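Local coordinates for protein polyhedrin (PDB 5A8U) that builds the crystalline occlusion bodies (polyhedra) that encase cypovirus particles and shelter them from the environment until insect larvae swallow them, at residues A[20-23]-A[24-27]; A[86-89]-A[90-93]; A[225-229]-A[230-234]. One frame throughout, in Å; residues are numbered along the deposited sequence.

Contact 1 (A[20-23]-A[24-27])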
# COMPACT_ATOMS: atom_id res chain seq x y z
N SER A 20 -28.77 -7.22 -11.64
CA SER A 20 -28.98 -5.82 -11.29
C SER A 20 -29.08 -5.60 -9.78
O SER A 20 -28.55 -4.61 -9.24
CB SER A 20 -30.25 -5.30 -11.96
OG SER A 20 -31.38 -6.01 -11.50
N GLU A 21 -29.76 -6.51 -9.09
CA GLU A 21 -29.94 -6.38 -7.65
C GLU A 21 -28.73 -6.86 -6.86
O GLU A 21 -28.55 -6.45 -5.71
CB GLU A 21 -31.22 -7.06 -7.20
CG GLU A 21 -32.45 -6.41 -7.83
CD GLU A 21 -33.75 -6.94 -7.29
OE1 GLU A 21 -33.70 -7.84 -6.41
OE2 GLU A 21 -34.82 -6.46 -7.74
N PHE A 22 -27.90 -7.70 -7.47
CA PHE A 22 -26.73 -8.22 -6.78
C PHE A 22 -25.76 -7.13 -6.33
O PHE A 22 -25.02 -7.30 -5.36
CB PHE A 22 -26.00 -9.26 -7.65
CG PHE A 22 -24.73 -9.77 -7.02
CD1 PHE A 22 -24.77 -10.49 -5.83
CD2 PHE A 22 -23.49 -9.49 -7.58
CE1 PHE A 22 -23.60 -10.94 -5.22
CE2 PHE A 22 -22.31 -9.95 -6.99
CZ PHE A 22 -22.37 -10.67 -5.80
N ARG A 23 -25.77 -6.00 -7.03
CA ARG A 23 -24.96 -4.85 -6.63
C ARG A 23 -25.21 -4.48 -5.16
O ARG A 23 -24.34 -3.89 -4.52
CB ARG A 23 -25.27 -3.64 -7.52
CG ARG A 23 -26.72 -3.19 -7.42
CD ARG A 23 -27.03 -2.03 -8.37
NE ARG A 23 -26.59 -0.75 -7.82
CZ ARG A 23 -27.37 0.32 -7.68
NH1 ARG A 23 -28.65 0.26 -8.05
NH2 ARG A 23 -26.87 1.44 -7.18
N SER A 24 -26.39 -4.81 -4.65
CA SER A 24 -26.74 -4.53 -3.25
C SER A 24 -26.10 -5.48 -2.25
O SER A 24 -26.14 -5.20 -1.05
CB SER A 24 -28.26 -4.58 -3.05
OG SER A 24 -28.91 -3.57 -3.80
N SER A 25 -25.54 -6.60 -2.72
CA SER A 25 -24.92 -7.60 -1.83
C SER A 25 -23.62 -7.05 -1.28
O SER A 25 -22.85 -6.45 -2.02
CB SER A 25 -24.63 -8.90 -2.59
OG SER A 25 -23.91 -9.82 -1.77
N SER A 26 -23.37 -7.26 0.01
CA SER A 26 -22.10 -6.86 0.59
C SER A 26 -20.94 -7.62 -0.05
O SER A 26 -19.80 -7.25 0.15
CB SER A 26 -22.07 -7.09 2.11
OG SER A 26 -23.02 -6.27 2.76
N ASN A 27 -21.24 -8.67 -0.80
CA ASN A 27 -20.18 -9.44 -1.46
C ASN A 27 -20.02 -9.16 -2.96
O ASN A 27 -19.20 -9.80 -3.63
CB ASN A 27 -20.34 -10.92 -1.16
CG ASN A 27 -20.08 -11.23 0.30
OD1 ASN A 27 -20.96 -11.73 1.01
ND2 ASN A 27 -18.88 -10.89 0.76
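Phe22 and Ser25 meet side chain to side chain where the chain leaves its N-terminal helix. The ring carbon Phe22 CE1 lies 3.5 Å from Ser25 CB and 3.6 Å from Ser25 OG, with the serine approaching the ring obliquely. Two first torsions of the same kind produce this meeting. In Phe22, CG is anti to the backbone N (chi1 176°), which swings the ring forward along the chain although the CB itself points away from the residues that follow. In Ser25, OG likewise stands anti to its own N (chi1 174°), beside the carbonyl carbon, and there it accepts from Asn27 N at 3.1 Å, closing an ST turn. At the far end of the aromatic ring, Phe22 CZ lies 3.9 Å from the backbone oxygen Asn27 O. The backbone beneath is held by two consecutive turn bonds, each reaching three residues back: Ser24 N to Glu21 O at 2.9 Å and Ser25 N to Phe22 O at 2.8 Å. Ser24 CB also packs closely on Glu21 O, at 3.3 Å. Arg23 takes a different shape: a bend far along its chain turns the guanidinium off the turn, where NH2 makes a weak hydrogen bond to Gly116 O. The carboxylate of Glu21 looks back up the helix to a salt bridge with Lys17. The turn thus links the end of helix 6-21 to strand 30-37, the first strand of the six-stranded antiparallel sheet, while Phe22 also packs on Gly148 of the second subunit and Arg23 O receives Arg196 NH1, just beyond strand 189-195.

Contact 2 (A[86-89]-A[90-93])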
# COMPACT_ATOMS: atom_id res chain seq x y z
N HIS A 86 12.10 19.55 -11.03
CA HIS A 86 10.74 19.98 -11.28
C HIS A 86 9.83 19.73 -10.05
O HIS A 86 9.09 20.62 -9.62
CB HIS A 86 10.21 19.29 -12.55
CG HIS A 86 8.80 19.65 -12.92
ND1 HIS A 86 8.48 20.82 -13.58
CD2 HIS A 86 7.63 19.00 -12.72
CE1 HIS A 86 7.18 20.87 -13.77
NE2 HIS A 86 6.63 19.78 -13.25
N GLN A 87 9.89 18.52 -9.49
CA GLN A 87 9.05 18.17 -8.35
C GLN A 87 9.35 19.09 -7.16
O GLN A 87 8.44 19.56 -6.47
CB GLN A 87 9.24 16.69 -7.96
CG GLN A 87 9.11 15.73 -9.13
CD GLN A 87 7.79 15.88 -9.89
OE1 GLN A 87 6.75 16.16 -9.29
NE2 GLN A 87 7.84 15.71 -11.21
N HIS A 88 10.63 19.38 -6.94
CA HIS A 88 11.02 20.32 -5.90
C HIS A 88 10.41 21.72 -6.07
O HIS A 88 10.04 22.35 -5.09
CB HIS A 88 12.54 20.42 -5.77
CG HIS A 88 13.17 19.21 -5.15
ND1 HIS A 88 12.44 18.16 -4.65
CD2 HIS A 88 14.47 18.89 -4.98
CE1 HIS A 88 13.27 17.24 -4.18
NE2 HIS A 88 14.50 17.66 -4.36
N GLY A 89 10.29 22.17 -7.32
CA GLY A 89 9.69 23.46 -7.63
C GLY A 89 8.18 23.45 -7.44
O GLY A 89 7.57 24.49 -7.29
N LEU A 90 7.58 22.26 -7.43
CA LEU A 90 6.16 22.17 -7.10
C LEU A 90 5.92 22.11 -5.60
O LEU A 90 4.98 22.71 -5.08
CB LEU A 90 5.53 20.93 -7.75
CG LEU A 90 5.60 20.90 -9.27
CD1 LEU A 90 4.81 19.71 -9.76
CD2 LEU A 90 5.02 22.20 -9.86
N ILE A 91 6.79 21.38 -4.90
CA ILE A 91 6.69 21.27 -3.44
C ILE A 91 6.75 22.64 -2.77
O ILE A 91 5.99 22.93 -1.85
CB ILE A 91 7.84 20.38 -2.91
CG1 ILE A 91 7.55 18.91 -3.23
CG2 ILE A 91 8.04 20.57 -1.41
CD1 ILE A 91 8.80 18.03 -3.27
N ARG A 92 7.67 23.48 -3.24
CA ARG A 92 7.88 24.79 -2.64
C ARG A 92 8.06 25.82 -3.74
O ARG A 92 8.88 25.63 -4.65
CB ARG A 92 9.15 24.77 -1.79
CG ARG A 92 9.52 26.13 -1.19
CD ARG A 92 8.92 26.31 0.21
NE ARG A 92 7.46 26.53 0.23
CZ ARG A 92 6.58 25.65 0.68
NH1 ARG A 92 6.99 24.46 1.12
NH2 ARG A 92 5.28 25.95 0.70
N SER A 93 7.31 26.91 -3.65
CA SER A 93 7.45 28.03 -4.59
C SER A 93 8.91 28.46 -4.70
O SER A 93 9.59 28.67 -3.69
CB SER A 93 6.61 29.23 -4.14
OG SER A 93 5.21 29.01 -4.28
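Leu90 folds back over the preceding turn of helix 84-91, touching His86 and Gln87. From its CB outward, each carbon has its own neighbour. CB rests 3.5 Å from Gln87 O, the carbonyl three residues earlier. CG, anti to the carbonyl carbon (chi1 -61°), lies 3.5 Å from His86 O. At the branch the two methyls part: CD2 stays by the backbone, 4.2 Å from Gly89 C, whereas CD1 runs on to the side chains of the previous turn. There it sits 3.9 Å from His86 NE2, approaching the imidazole obliquely, and 4.1 Å from Gln87 OE1, whose chain bends at chi2 and lies alongside the leucine. The next residue, Ile91, lies alongside His88, its CD1 at the ring edge, near the ring plane, 3.9 Å from His88 ND1. The backbone beneath is helical to its end. Gln87 O accepts from Ile91 N and Leu90 N, the latter also bonding weakly to His86 O. The last bond of the run, Arg92 N to His88 O at 3.2 Å, precedes the departure of Arg92 from helical geometry. Its guanidinium then reaches Asn236 O of the third subunit, and the ring of His88 stacks with Tyr227 of that subunit. The imidazole of His86 is fixed from both nitrogens, ND1 by Ser99 OG and NE2 by Asp106 OD2, while Gln87 NE2 is spent on Glu82 O. The leucine methyl meets its polar neighbours by van der Waals contact, while the imidazole nitrogens and Gln87 NE2 are bonded elsewhere; the carboxylate next to His86 could favour a protonated ring, with the apolar cover of Leu90 possibly strengthening that pairing.

Contact 3 (A[225-229]-A[230-234])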
# COMPACT_ATOMS: atom_id res chain seq x y z
N THR A 225 -3.41 1.76 -15.75
CA THR A 225 -2.67 1.88 -17.01
C THR A 225 -2.82 3.31 -17.51
O THR A 225 -3.60 4.08 -16.95
CB THR A 225 -3.16 0.90 -18.11
OG1 THR A 225 -2.18 0.85 -19.16
CG2 THR A 225 -4.50 1.34 -18.69
N ALA A 226 -2.07 3.65 -18.54
CA ALA A 226 -2.30 4.91 -19.23
C ALA A 226 -2.64 4.60 -20.68
O ALA A 226 -2.06 3.69 -21.28
CB ALA A 226 -1.08 5.81 -19.16
N TYR A 227 -3.59 5.35 -21.22
CA TYR A 227 -4.06 5.18 -22.59
C TYR A 227 -3.76 6.44 -23.39
O TYR A 227 -3.80 7.56 -22.86
CB TYR A 227 -5.57 4.93 -22.62
CG TYR A 227 -5.94 3.50 -22.31
CD1 TYR A 227 -5.70 2.50 -23.25
CD2 TYR A 227 -6.52 3.15 -21.10
CE1 TYR A 227 -6.01 1.17 -22.99
CE2 TYR A 227 -6.85 1.81 -20.83
CZ TYR A 227 -6.58 0.83 -21.78
OH TYR A 227 -6.88 -0.50 -21.55
N VAL A 228 -3.49 6.26 -24.68
CA VAL A 228 -3.18 7.37 -25.58
C VAL A 228 -4.28 8.44 -25.63
O VAL A 228 -4.00 9.64 -25.72
CB VAL A 228 -2.84 6.85 -27.00
CG1 VAL A 228 -4.06 6.21 -27.65
CG2 VAL A 228 -2.28 7.99 -27.86
N ASN A 229 -5.54 8.01 -25.56
CA ASN A 229 -6.64 8.95 -25.43
C ASN A 229 -7.85 8.33 -24.77
O ASN A 229 -7.89 7.11 -24.55
CB ASN A 229 -7.00 9.65 -26.76
CG ASN A 229 -7.60 8.72 -27.81
OD1 ASN A 229 -8.08 7.62 -27.51
ND2 ASN A 229 -7.64 9.20 -29.04
N GLU A 230 -8.81 9.18 -24.45
CA GLU A 230 -10.02 8.74 -23.79
C GLU A 230 -10.80 7.74 -24.65
O GLU A 230 -11.39 6.80 -24.14
CB GLU A 230 -10.88 9.97 -23.45
CG GLU A 230 -12.32 9.69 -23.08
CD GLU A 230 -13.02 10.98 -22.71
OE1 GLU A 230 -13.55 11.66 -23.61
OE2 GLU A 230 -12.99 11.32 -21.51
N LYS A 231 -10.80 7.96 -25.97
CA LYS A 231 -11.54 7.09 -26.87
C LYS A 231 -11.09 5.64 -26.72
O LYS A 231 -11.91 4.72 -26.55
CB LYS A 231 -11.35 7.59 -28.31
CG LYS A 231 -12.09 6.80 -29.37
CD LYS A 231 -11.28 5.63 -29.88
CE LYS A 231 -11.91 5.06 -31.15
NZ LYS A 231 -11.35 3.71 -31.44
N VAL A 232 -9.78 5.43 -26.75
CA VAL A 232 -9.23 4.09 -26.60
C VAL A 232 -9.48 3.51 -25.20
O VAL A 232 -9.82 2.35 -25.04
CB VAL A 232 -7.73 4.08 -26.95
CG1 VAL A 232 -7.14 2.71 -26.66
CG2 VAL A 232 -7.54 4.48 -28.42
N ALA A 233 -9.31 4.34 -24.17
CA ALA A 233 -9.59 3.90 -22.81
C ALA A 233 -11.03 3.39 -22.67
O ALA A 233 -11.26 2.36 -22.04
CB ALA A 233 -9.37 5.06 -21.84
N VAL A 234 -11.98 4.14 -23.22
CA VAL A 234 -13.38 3.76 -23.07
C VAL A 234 -13.67 2.43 -23.76
O VAL A 234 -14.33 1.56 -23.21
CB VAL A 234 -14.32 4.87 -23.56
CG1 VAL A 234 -15.73 4.36 -23.65
CG2 VAL A 234 -14.24 6.05 -22.59
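Asn229 turns its CG between backbone N and carbonyl carbon (chi1 68°), and this first torsion carries OD1 forward beneath the opening turn of the helix to meet Val232 N. Tyr227, by contrast, sets CG anti to its carbonyl carbon (chi1 -80°), laying the ring against Ala233. The amide oxygen Asn229 OD1 accepts from Val232 N at 2.9 Å in a nearly straight bond (168°), and Val232 N lies nearly on the line of the CG-OD1 bond, beyond OD1. The backbone oxygen of the same residue takes Ala233 N at 3.1 Å, so one asparagine grips two successive helix amides with its side chain and its main chain. Packing here is close: Val232 CG2 lies 3.3 Å and Lys231 CB 3.4 Å from Asn229 OD1. This is the classic N-cap, here starting helix 230-241 directly after strand 223-227, one of the two outermost strands, within this chain, of the six-stranded antiparallel sheet. The tyrosine bridges the two elements. Ala233 CA makes a CH-pi contact over one ring face, 3.8 Å from the Tyr227 centroid, and Ala233 CB reaches Tyr227 CD2 at 3.5 Å. On the same side of the ring, toward its CD1 edge, Val232 CG1 lies 3.7 Å from Tyr227 CD1. The second methyl of that valine, CG2, turns instead to Val228 CG1, so the two branches serve different neighbours. Tyr227 and Ala233 both also lean on Val43 of strand 43-50, with Phe237 of the same helix further covering the tyrosine. Glu230, in the first turn, sends its carboxylate to Tyr245 OH and Ser248 N; Lys231 NZ forms a salt bridge with Glu235.

The three sites follow one another along the chain without interleaving: contact 1 at the end of helix 6-21, contact 2 in helix 84-91, contact 3 where strand 223-227 passes into helix 230-241. None touches another within the subunit. Contacts 1 and 2 lie on opposite sides of the chain's centre, their centres 45 Å apart; contact 3 is 29 Å, centre to centre, from each. Contact 3 lies at an edge of the six-stranded sheet, whereas contact 1 leads into that sheet's first strand. Between subunits, contacts 2 and 3 come together, His88 and Ile91 of one copy packing on residues 225-227 of another. All three thus contribute to the trimer, the unit from which polyhedra are probably assembled.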